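Alr3699 protein (Nostoc sp., PDB 4XSO) is of unknown specific function but belongs to the GT-B glycosyltransferase families, with two Rossmann-like domains facing each other across a cleft. Local coordinates at residues E22-D27 / I178-D183; A156-S161 / A318-E323; N185-S190 / I300-L305. All blocks are in the same frame, centred on the assembly; numbering follows the deposited sequence.

Contact 1: residues E22-D27 / I178-D183; sequences ELCLID and IYNGFD
Asp27 on helix 20-29 reaches Gly181 through one bridging water. Its CB points toward the loop. CG lies anti to the carbonyl carbon (chi1 -69°), which swings the carboxylate toward the bridging water. At the tip, OD2 ends 3.9 Å from Gly181 O, too far apart to bond directly, and both can accept from the water. A water bridges them. It donates to Asp27 OD2 at 3.0 Å and to Gly181 O at 2.7 Å, so both of its hydrogens are spent on the two segments. The helix follows the first strand of the N-terminal parallel sheet, the usual beta-alpha step of a Rossmann-like domain. The loop follows strand 175-177, at the edge of the same sheet, and runs on toward the C-terminal domain. One turn back along the helix, Cys24 also faces the loop. Its SG is anti to the backbone N (chi1 -174°) and rests against the side-chain amide of Asn180, with SG 3.7 Å from Asn180 CG. The CA atoms come nearest here, Cys24 CA lying 6.5 Å from Asn180 CA. On the C-terminal domain side, Asn180 also touches Arg298 and Phe296.

Contact 2: residues A156-S161 / A318-E323; sequences ANSQAS and AMELVE
The N-terminus of helix 159-167 holds the carboxylate of Glu320, which comes across the cleft from the short, weakly bonded helical turn at 318-321. Gln159 N donates to Glu320 OE1 at 2.7 Å, and Ala160 N donates to Glu320 OE2 at 3.0 Å. Both amides approach on the syn side of the carboxylate, but from out of its plane, by 28° and 34°. The bonds are bent, and Gln159 N also lies near OE2 at too poor an angle to bond it. The first amides of a helix lack a backbone carbonyl partner one turn earlier, and here Glu320 serves Gln159 N and Ala160 N while Ser158 OG serves Ser161 N. An acidic group suits this place, and the helix dipole would probably favour it. In this GT-B protein the bond pair runs between the domains: the helix starts after strand 153-156 of the N-terminal sheet, while Glu320 belongs to the C-terminal half. The Gln159 side chain lies across the acid, its CB 3.3 Å from Glu320 OE1, with amide and carboxylate planes 27° apart. Ser158 is the N-cap. Its OG accepts from Ser161 N at 3.0 Å and is also hydrogen-bonded to Pro295 O. Ser161 OG in turn donates to Asn157 OD1 at 2.7 Å, in the carbonyl plane. Asn157 ND2 is hydrogen-bonded to a bound glycerol. Tyr179 OH is a further hydrogen-bonding partner of Glu320 OE1.

Contact 3: residues N185-S190 / I300-L305; sequences NLYKTS and IVEAML
Leu305 O, at the end of helix 298-305, is held by two donors while Tyr187 CB packs against it at 3.7 Å. One donor is a water, 2.7 Å from Leu305 O. The other is Gln361 NE2 on helix 350-368. The same water makes a weak bond to Lys188 NZ, which donates to it. Beside this polar cluster the Tyr187 side chain lies over the helix. Its CB meets Leu305 CB at 3.7 Å. Leu305 CD1 sits over one face of the ring, 4.0 Å from Tyr187 CD2. With CG anti to the carbonyl carbon (chi1 -66°), the ring extends along the helix toward its previous turn, and there the hydroxyl finds Glu302. Tyr187 OH donates to Glu302 OE2 at 2.6 Å, a short bond to the anti lone pair. Glu302 OE2 lies near the ring plane, at its edge, yet the carboxylate is turned 55° from the ring. The Glu302 chain is extended beyond CG and runs beside the ring, with CG 3.5 Å from Tyr187 CE1. The place of Glu302 in the sequence is consistent with the second glutamate of the E-x7-E motif known from GT-B glycosyltransferases. The contact ties the interdomain linker to the C-terminal domain. Phe182 touches both Tyr187 and Leu305, and Pro277 of helix 276-282 also touches the tyrosine.

How the contacts relate
Contact 1 joins an N-terminal helix to the linker, contact 2 pairs the two domains directly, and contact 3 joins the linker to the C-terminal domain. Centres are about 15 Å apart for contacts 1 and 2 and for contacts 1 and 3, and about 19 Å for contacts 2 and 3. Contacts 1 and 2 alternate along the chain; contact 1 closes before contact 3 opens, and both segments of contact 3 fall between those of contact 2. Phe182 joins contact 1 to contact 3. A probable backbone hydrogen bond from Ile178 N to Ala156 O joins the ends of strands 175-177 and 153-156. Leu321 packs on Ile300 between contacts 2 and 3. The linker thus touches both domains.

Contact 1: residues E22-D27 / I178-D183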
loop_
_atom_site.group_PDB
_atom_site.type_symbol
_atom_site.label_atom_id
_atom_site.label_comp_id
_atom_site.label_asym_id
_atom_site.label_seq_id
_atom_site.Cartn_x
_atom_site.Cartn_y
_atom_site.Cartn_z
ATOM N N GLU A 22 6.681 12.801 -18.791
ATOM C CA GLU A 22 5.325 12.663 -19.314
ATOM C C GLU A 22 5.327 12.702 -20.856
ATOM O O GLU A 22 4.735 11.840 -21.519
ATOM C CB GLU A 22 4.454 13.731 -18.668
ATOM C CG GLU A 22 4.172 13.498 -17.208
ATOM C CD GLU A 22 5.370 13.705 -16.245
ATOM O OE1 GLU A 22 6.238 14.578 -16.471
ATOM O OE2 GLU A 22 5.423 12.995 -15.204
ATOM N N LEU A 23 6.072 13.640 -21.432
ATOM C CA LEU A 23 6.257 13.731 -22.872
ATOM C C LEU A 23 6.880 12.476 -23.412
ATOM O O LEU A 23 6.481 11.981 -24.487
ATOM C CB LEU A 23 7.157 14.956 -23.245
ATOM C CG LEU A 23 6.689 16.377 -22.814
ATOM C CD1 LEU A 23 7.704 17.458 -23.202
ATOM C CD2 LEU A 23 5.322 16.718 -23.387
ATOM N N CYS A 24 7.896 11.954 -22.711
ATOM C CA CYS A 24 8.508 10.687 -23.144
ATOM C C CYS A 24 7.456 9.549 -23.109
ATOM O O CYS A 24 7.424 8.706 -23.997
ATOM C CB CYS A 24 9.756 10.340 -22.315
ATOM S SG CYS A 24 10.697 8.888 -22.878
ATOM N N LEU A 25 6.588 9.557 -22.095
ATOM C CA LEU A 25 5.545 8.542 -21.964
ATOM C C LEU A 25 4.544 8.597 -23.134
ATOM O O LEU A 25 4.088 7.557 -23.588
ATOM C CB LEU A 25 4.872 8.696 -20.595
ATOM C CG LEU A 25 3.753 7.657 -20.267
ATOM C CD1 LEU A 25 4.338 6.271 -20.212
ATOM C CD2 LEU A 25 3.035 7.966 -18.947
ATOM N N ILE A 26 4.287 9.777 -23.702
ATOM C CA ILE A 26 3.444 9.855 -24.928
ATOM C C ILE A 26 3.989 8.897 -25.999
ATOM O O ILE A 26 3.268 8.047 -26.569
ATOM C CB ILE A 26 3.381 11.296 -25.531
ATOM C CG1 ILE A 26 2.796 12.316 -24.542
ATOM C CG2 ILE A 26 2.596 11.318 -26.840
ATOM C CD1 ILE A 26 1.546 11.865 -23.861
ATOM N N ASP A 27 5.283 9.074 -26.260
ATOM C CA ASP A 27 6.046 8.329 -27.255
ATOM C C ASP A 27 6.172 6.852 -26.915
ATOM O O ASP A 27 6.022 5.951 -27.799
ATOM C CB ASP A 27 7.462 8.966 -27.421
ATOM C CG ASP A 27 7.411 10.376 -28.090
ATOM O OD1 ASP A 27 6.535 10.604 -28.968
ATOM O OD2 ASP A 27 8.188 11.271 -27.693
ATOM N N ILE A 178 17.760 2.857 -21.776
ATOM C CA ILE A 178 17.074 3.070 -23.079
ATOM C C ILE A 178 16.831 4.562 -23.131
ATOM O O ILE A 178 16.179 5.129 -22.280
ATOM C CB ILE A 178 15.752 2.329 -23.225
ATOM C CG1 ILE A 178 15.943 0.834 -23.121
ATOM C CG2 ILE A 178 15.098 2.633 -24.589
ATOM C CD1 ILE A 178 14.650 0.083 -23.256
ATOM N N TYR A 179 17.394 5.210 -24.164
ATOM C CA TYR A 179 17.384 6.668 -24.290
ATOM C C TYR A 179 15.964 7.066 -24.776
ATOM O O TYR A 179 15.232 6.242 -25.260
ATOM C CB TYR A 179 18.486 7.043 -25.291
ATOM C CG TYR A 179 19.916 6.861 -24.773
ATOM C CD1 TYR A 179 20.317 7.504 -23.595
ATOM C CD2 TYR A 179 20.900 6.173 -25.496
ATOM C CE1 TYR A 179 21.619 7.400 -23.094
ATOM C CE2 TYR A 179 22.244 6.080 -24.977
ATOM C CZ TYR A 179 22.589 6.704 -23.780
ATOM O OH TYR A 179 23.912 6.668 -23.168
ATOM N N ASN A 180 15.597 8.340 -24.618
ATOM C CA ASN A 180 14.415 8.953 -25.207
ATOM C C ASN A 180 14.503 8.868 -26.753
ATOM O O ASN A 180 15.592 8.924 -27.375
ATOM C CB ASN A 180 14.315 10.420 -24.781
ATOM C CG ASN A 180 13.904 10.636 -23.324
ATOM O OD1 ASN A 180 14.082 9.791 -22.436
ATOM N ND2 ASN A 180 13.457 11.826 -23.055
ATOM N N GLY A 181 13.369 8.677 -27.383
ATOM C CA GLY A 181 13.343 8.593 -28.864
ATOM C C GLY A 181 12.636 9.826 -29.421
ATOM O O GLY A 181 11.852 10.423 -28.721
ATOM N N PHE A 182 12.925 10.143 -30.673
ATOM C CA PHE A 182 12.418 11.305 -31.396
ATOM C C PHE A 182 12.081 10.949 -32.850
ATOM O O PHE A 182 12.809 10.209 -33.480
ATOM C CB PHE A 182 13.505 12.398 -31.399
ATOM C CG PHE A 182 13.901 12.819 -30.024
ATOM C CD1 PHE A 182 14.831 12.078 -29.309
ATOM C CD2 PHE A 182 13.321 13.961 -29.430
ATOM C CE1 PHE A 182 15.145 12.412 -27.983
ATOM C CE2 PHE A 182 13.694 14.323 -28.168
ATOM C CZ PHE A 182 14.622 13.543 -27.443
ATOM N N ASP A 183 11.030 11.549 -33.399
ATOM C CA ASP A 183 10.749 11.406 -34.823
ATOM C C ASP A 183 11.712 12.284 -35.563
ATOM O O ASP A 183 11.563 13.494 -35.511
ATOM C CB ASP A 183 9.364 11.850 -35.123
ATOM C CG ASP A 183 9.003 11.646 -36.602
ATOM O OD1 ASP A 183 9.843 11.466 -37.501
ATOM O OD2 ASP A 183 7.818 11.586 -36.823
HETATM O O HOH W 1 10.671 10.539 -26.245
#

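Contact 2: residues A156-S161 / A318-E323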
loop_
_atom_site.group_PDB
_atom_site.type_symbol
_atom_site.label_atom_id
_atom_site.label_comp_id
_atom_site.label_asym_id
_atom_site.label_seq_id
_atom_site.Cartn_x
_atom_site.Cartn_y
_atom_site.Cartn_z
ATOM N N ALA A 156 16.362 2.790 -17.430
ATOM C CA ALA A 156 16.961 4.097 -17.101
ATOM C C ALA A 156 17.195 4.921 -18.375
ATOM O O ALA A 156 17.567 4.364 -19.389
ATOM C CB ALA A 156 18.253 3.908 -16.332
ATOM N N ASN A 157 16.894 6.217 -18.332
ATOM C CA ASN A 157 16.952 7.081 -19.509
ATOM C C ASN A 157 18.357 7.516 -19.843
ATOM O O ASN A 157 18.650 8.076 -20.919
ATOM C CB ASN A 157 15.969 8.231 -19.369
ATOM C CG ASN A 157 16.330 9.195 -18.208
ATOM O OD1 ASN A 157 17.242 8.928 -17.399
ATOM N ND2 ASN A 157 15.621 10.333 -18.162
ATOM N N SER A 158 19.299 7.110 -19.004
ATOM C CA SER A 158 20.681 7.459 -19.250
ATOM C C SER A 158 21.585 6.658 -18.299
ATOM O O SER A 158 21.126 6.146 -17.261
ATOM C CB SER A 158 20.878 8.948 -19.012
ATOM O OG SER A 158 20.792 9.220 -17.630
ATOM N N GLN A 159 22.833 6.489 -18.718
ATOM C CA GLN A 159 23.901 6.012 -17.802
ATOM C C GLN A 159 24.011 6.794 -16.454
ATOM O O GLN A 159 24.156 6.168 -15.417
ATOM C CB GLN A 159 25.253 5.913 -18.510
ATOM C CG GLN A 159 25.206 4.820 -19.584
ATOM C CD GLN A 159 26.475 4.630 -20.456
ATOM O OE1 GLN A 159 27.333 5.497 -20.564
ATOM N NE2 GLN A 159 26.544 3.488 -21.116
ATOM N N ALA A 160 23.810 8.096 -16.493
ATOM C CA ALA A 160 23.763 8.972 -15.312
ATOM C C ALA A 160 22.623 8.601 -14.332
ATOM O O ALA A 160 22.864 8.428 -13.119
ATOM C CB ALA A 160 23.567 10.412 -15.756
ATOM N N SER A 161 21.421 8.372 -14.875
ATOM C CA SER A 161 20.319 7.928 -14.078
ATOM C C SER A 161 20.600 6.532 -13.557
ATOM O O SER A 161 20.285 6.208 -12.400
ATOM C CB SER A 161 18.965 7.996 -14.820
ATOM O OG SER A 161 18.692 9.355 -15.128
ATOM N N ALA A 318 24.142 14.863 -20.348
ATOM C CA ALA A 318 24.792 15.607 -21.452
ATOM C C ALA A 318 26.096 14.985 -21.896
ATOM O O ALA A 318 26.425 14.912 -23.092
ATOM C CB ALA A 318 25.049 17.064 -21.038
ATOM N N MET A 319 26.864 14.507 -20.929
ATOM C CA MET A 319 28.155 13.896 -21.252
ATOM C C MET A 319 27.982 12.638 -22.124
ATOM O O MET A 319 28.887 12.277 -22.831
ATOM C CB MET A 319 28.950 13.575 -19.964
ATOM C CG MET A 319 28.722 14.561 -18.827
ATOM S SD MET A 319 29.971 14.429 -17.513
ATOM C CE MET A 319 29.189 13.405 -16.296
ATOM N N GLU A 320 26.817 11.982 -22.140
ATOM C CA GLU A 320 26.673 10.739 -22.936
ATOM C C GLU A 320 26.126 11.078 -24.315
ATOM O O GLU A 320 26.138 10.231 -25.213
ATOM C CB GLU A 320 25.614 9.819 -22.317
ATOM C CG GLU A 320 25.956 9.265 -20.975
ATOM C CD GLU A 320 24.694 8.835 -20.216
ATOM O OE1 GLU A 320 23.965 7.955 -20.743
ATOM O OE2 GLU A 320 24.482 9.351 -19.093
ATOM N N LEU A 321 25.574 12.284 -24.423
ATOM C CA LEU A 321 25.005 12.775 -25.638
ATOM C C LEU A 321 26.009 13.385 -26.599
ATOM O O LEU A 321 25.785 13.385 -27.838
ATOM C CB LEU A 321 23.917 13.791 -25.328
ATOM C CG LEU A 321 22.833 13.348 -24.317
ATOM C CD1 LEU A 321 21.796 14.429 -24.120
ATOM C CD2 LEU A 321 22.147 12.073 -24.779
ATOM N N VAL A 322 27.056 13.996 -26.055
ATOM C CA VAL A 322 27.930 14.850 -26.873
ATOM C C VAL A 322 29.333 14.390 -26.725
ATOM O O VAL A 322 29.745 14.206 -25.620
ATOM C CB VAL A 322 27.917 16.343 -26.417
ATOM C CG1 VAL A 322 28.978 17.129 -27.161
ATOM C CG2 VAL A 322 26.563 17.027 -26.582
ATOM N N GLU A 323 30.076 14.208 -27.820
ATOM C CA GLU A 323 31.554 14.092 -27.696
ATOM C C GLU A 323 32.117 15.398 -28.174
ATOM O O GLU A 323 31.838 15.819 -29.311
ATOM C CB GLU A 323 32.172 12.952 -28.496
ATOM C CG GLU A 323 32.161 11.615 -27.796
ATOM C CD GLU A 323 33.305 11.461 -26.800
ATOM O OE1 GLU A 323 34.222 12.341 -26.733
ATOM O OE2 GLU A 323 33.268 10.441 -26.081
#

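Contact 3: residues N185-S190 / I300-L305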
loop_
_atom_site.group_PDB
_atom_site.type_symbol
_atom_site.label_atom_id
_atom_site.label_comp_id
_atom_site.label_asym_id
_atom_site.label_seq_id
_atom_site.Cartn_x
_atom_site.Cartn_y
_atom_site.Cartn_z
ATOM N N ASN A 185 12.537 13.201 -38.576
ATOM C CA ASN A 185 12.079 14.057 -39.680
ATOM C C ASN A 185 11.321 15.285 -39.236
ATOM O O ASN A 185 11.369 16.316 -39.914
ATOM C CB ASN A 185 11.273 13.185 -40.687
ATOM C CG ASN A 185 12.136 12.160 -41.359
ATOM O OD1 ASN A 185 13.355 12.308 -41.499
ATOM N ND2 ASN A 185 11.533 11.091 -41.751
ATOM N N LEU A 186 10.789 15.273 -38.009
ATOM C CA LEU A 186 10.281 16.497 -37.443
ATOM C C LEU A 186 11.341 17.562 -37.226
ATOM O O LEU A 186 11.007 18.692 -36.947
ATOM C CB LEU A 186 9.543 16.285 -36.141
ATOM C CG LEU A 186 8.394 15.280 -36.131
ATOM C CD1 LEU A 186 7.755 15.354 -34.738
ATOM C CD2 LEU A 186 7.397 15.464 -37.273
ATOM N N TYR A 187 12.605 17.255 -37.395
ATOM C CA TYR A 187 13.630 18.195 -37.002
ATOM C C TYR A 187 14.327 18.769 -38.242
ATOM O O TYR A 187 15.347 19.436 -38.149
ATOM C CB TYR A 187 14.581 17.548 -35.982
ATOM C CG TYR A 187 13.847 17.265 -34.704
ATOM C CD1 TYR A 187 13.716 18.233 -33.714
ATOM C CD2 TYR A 187 13.218 16.007 -34.485
ATOM C CE1 TYR A 187 12.991 17.981 -32.544
ATOM C CE2 TYR A 187 12.517 15.751 -33.312
ATOM C CZ TYR A 187 12.409 16.738 -32.332
ATOM O OH TYR A 187 11.662 16.486 -31.188
ATOM N N LYS A 188 13.738 18.508 -39.404
ATOM C CA LYS A 188 14.275 19.018 -40.660
ATOM C C LYS A 188 13.474 20.285 -41.045
ATOM O O LYS A 188 12.238 20.274 -41.030
ATOM C CB LYS A 188 14.141 17.957 -41.748
ATOM C CG LYS A 188 14.969 16.730 -41.426
ATOM C CD LYS A 188 14.657 15.581 -42.344
ATOM C CE LYS A 188 15.921 14.782 -42.630
ATOM N NZ LYS A 188 16.547 14.333 -41.387
ATOM N N THR A 189 14.188 21.353 -41.339
ATOM C CA THR A 189 13.623 22.634 -41.781
ATOM C C THR A 189 14.352 23.141 -43.051
ATOM O O THR A 189 15.557 23.070 -43.124
ATOM C CB THR A 189 13.734 23.693 -40.646
ATOM O OG1 THR A 189 13.140 23.180 -39.469
ATOM C CG2 THR A 189 13.006 24.998 -41.022
ATOM N N SER A 190 13.603 23.614 -44.055
ATOM C CA SER A 190 14.204 24.108 -45.303
ATOM C C SER A 190 14.956 25.401 -45.048
ATOM O O SER A 190 14.513 26.204 -44.205
ATOM C CB SER A 190 13.158 24.451 -46.358
ATOM O OG SER A 190 12.163 25.354 -45.836
ATOM N N ILE A 300 19.176 19.039 -26.139
ATOM C CA ILE A 300 20.484 18.791 -26.690
ATOM C C ILE A 300 20.244 17.829 -27.881
ATOM O O ILE A 300 20.662 18.084 -28.963
ATOM C CB ILE A 300 21.393 18.141 -25.664
ATOM C CG1 ILE A 300 21.649 19.109 -24.487
ATOM C CG2 ILE A 300 22.699 17.704 -26.314
ATOM C CD1 ILE A 300 22.405 18.428 -23.323
ATOM N N VAL A 301 19.587 16.724 -27.659
ATOM C CA VAL A 301 19.238 15.830 -28.807
ATOM C C VAL A 301 18.444 16.510 -29.904
ATOM O O VAL A 301 18.696 16.301 -31.071
ATOM C CB VAL A 301 18.513 14.561 -28.334
ATOM C CG1 VAL A 301 18.138 13.666 -29.545
ATOM C CG2 VAL A 301 19.402 13.803 -27.395
ATOM N N GLU A 302 17.518 17.382 -29.550
ATOM C CA GLU A 302 16.711 18.060 -30.559
ATOM C C GLU A 302 17.554 18.954 -31.430
ATOM O O GLU A 302 17.423 18.943 -32.633
ATOM C CB GLU A 302 15.553 18.820 -29.921
ATOM C CG GLU A 302 14.546 17.795 -29.444
ATOM C CD GLU A 302 13.352 18.386 -28.750
ATOM O OE1 GLU A 302 13.562 19.204 -27.828
ATOM O OE2 GLU A 302 12.225 17.962 -29.101
ATOM N N ALA A 303 18.490 19.639 -30.798
ATOM C CA ALA A 303 19.387 20.539 -31.506
ATOM C C ALA A 303 20.261 19.775 -32.506
ATOM O O ALA A 303 20.468 20.210 -33.641
ATOM C CB ALA A 303 20.224 21.276 -30.474
ATOM N N MET A 304 20.718 18.606 -32.068
ATOM C CA MET A 304 21.577 17.733 -32.866
ATOM C C MET A 304 20.769 17.236 -34.085
ATOM O O MET A 304 21.231 17.271 -35.218
ATOM C CB MET A 304 22.075 16.569 -32.002
ATOM C CG MET A 304 23.051 16.968 -30.883
ATOM S SD MET A 304 23.580 15.585 -29.800
ATOM C CE MET A 304 25.042 15.362 -30.660
ATOM N N LEU A 305 19.556 16.792 -33.856
ATOM C CA LEU A 305 18.705 16.305 -34.952
ATOM C C LEU A 305 18.387 17.420 -35.883
ATOM O O LEU A 305 18.075 17.165 -37.068
ATOM C CB LEU A 305 17.412 15.722 -34.374
ATOM C CG LEU A 305 17.551 14.385 -33.685
ATOM C CD1 LEU A 305 16.292 14.086 -32.894
ATOM C CD2 LEU A 305 17.813 13.313 -34.688
HETATM O O HOH W 2 16.810 15.102 -38.264
#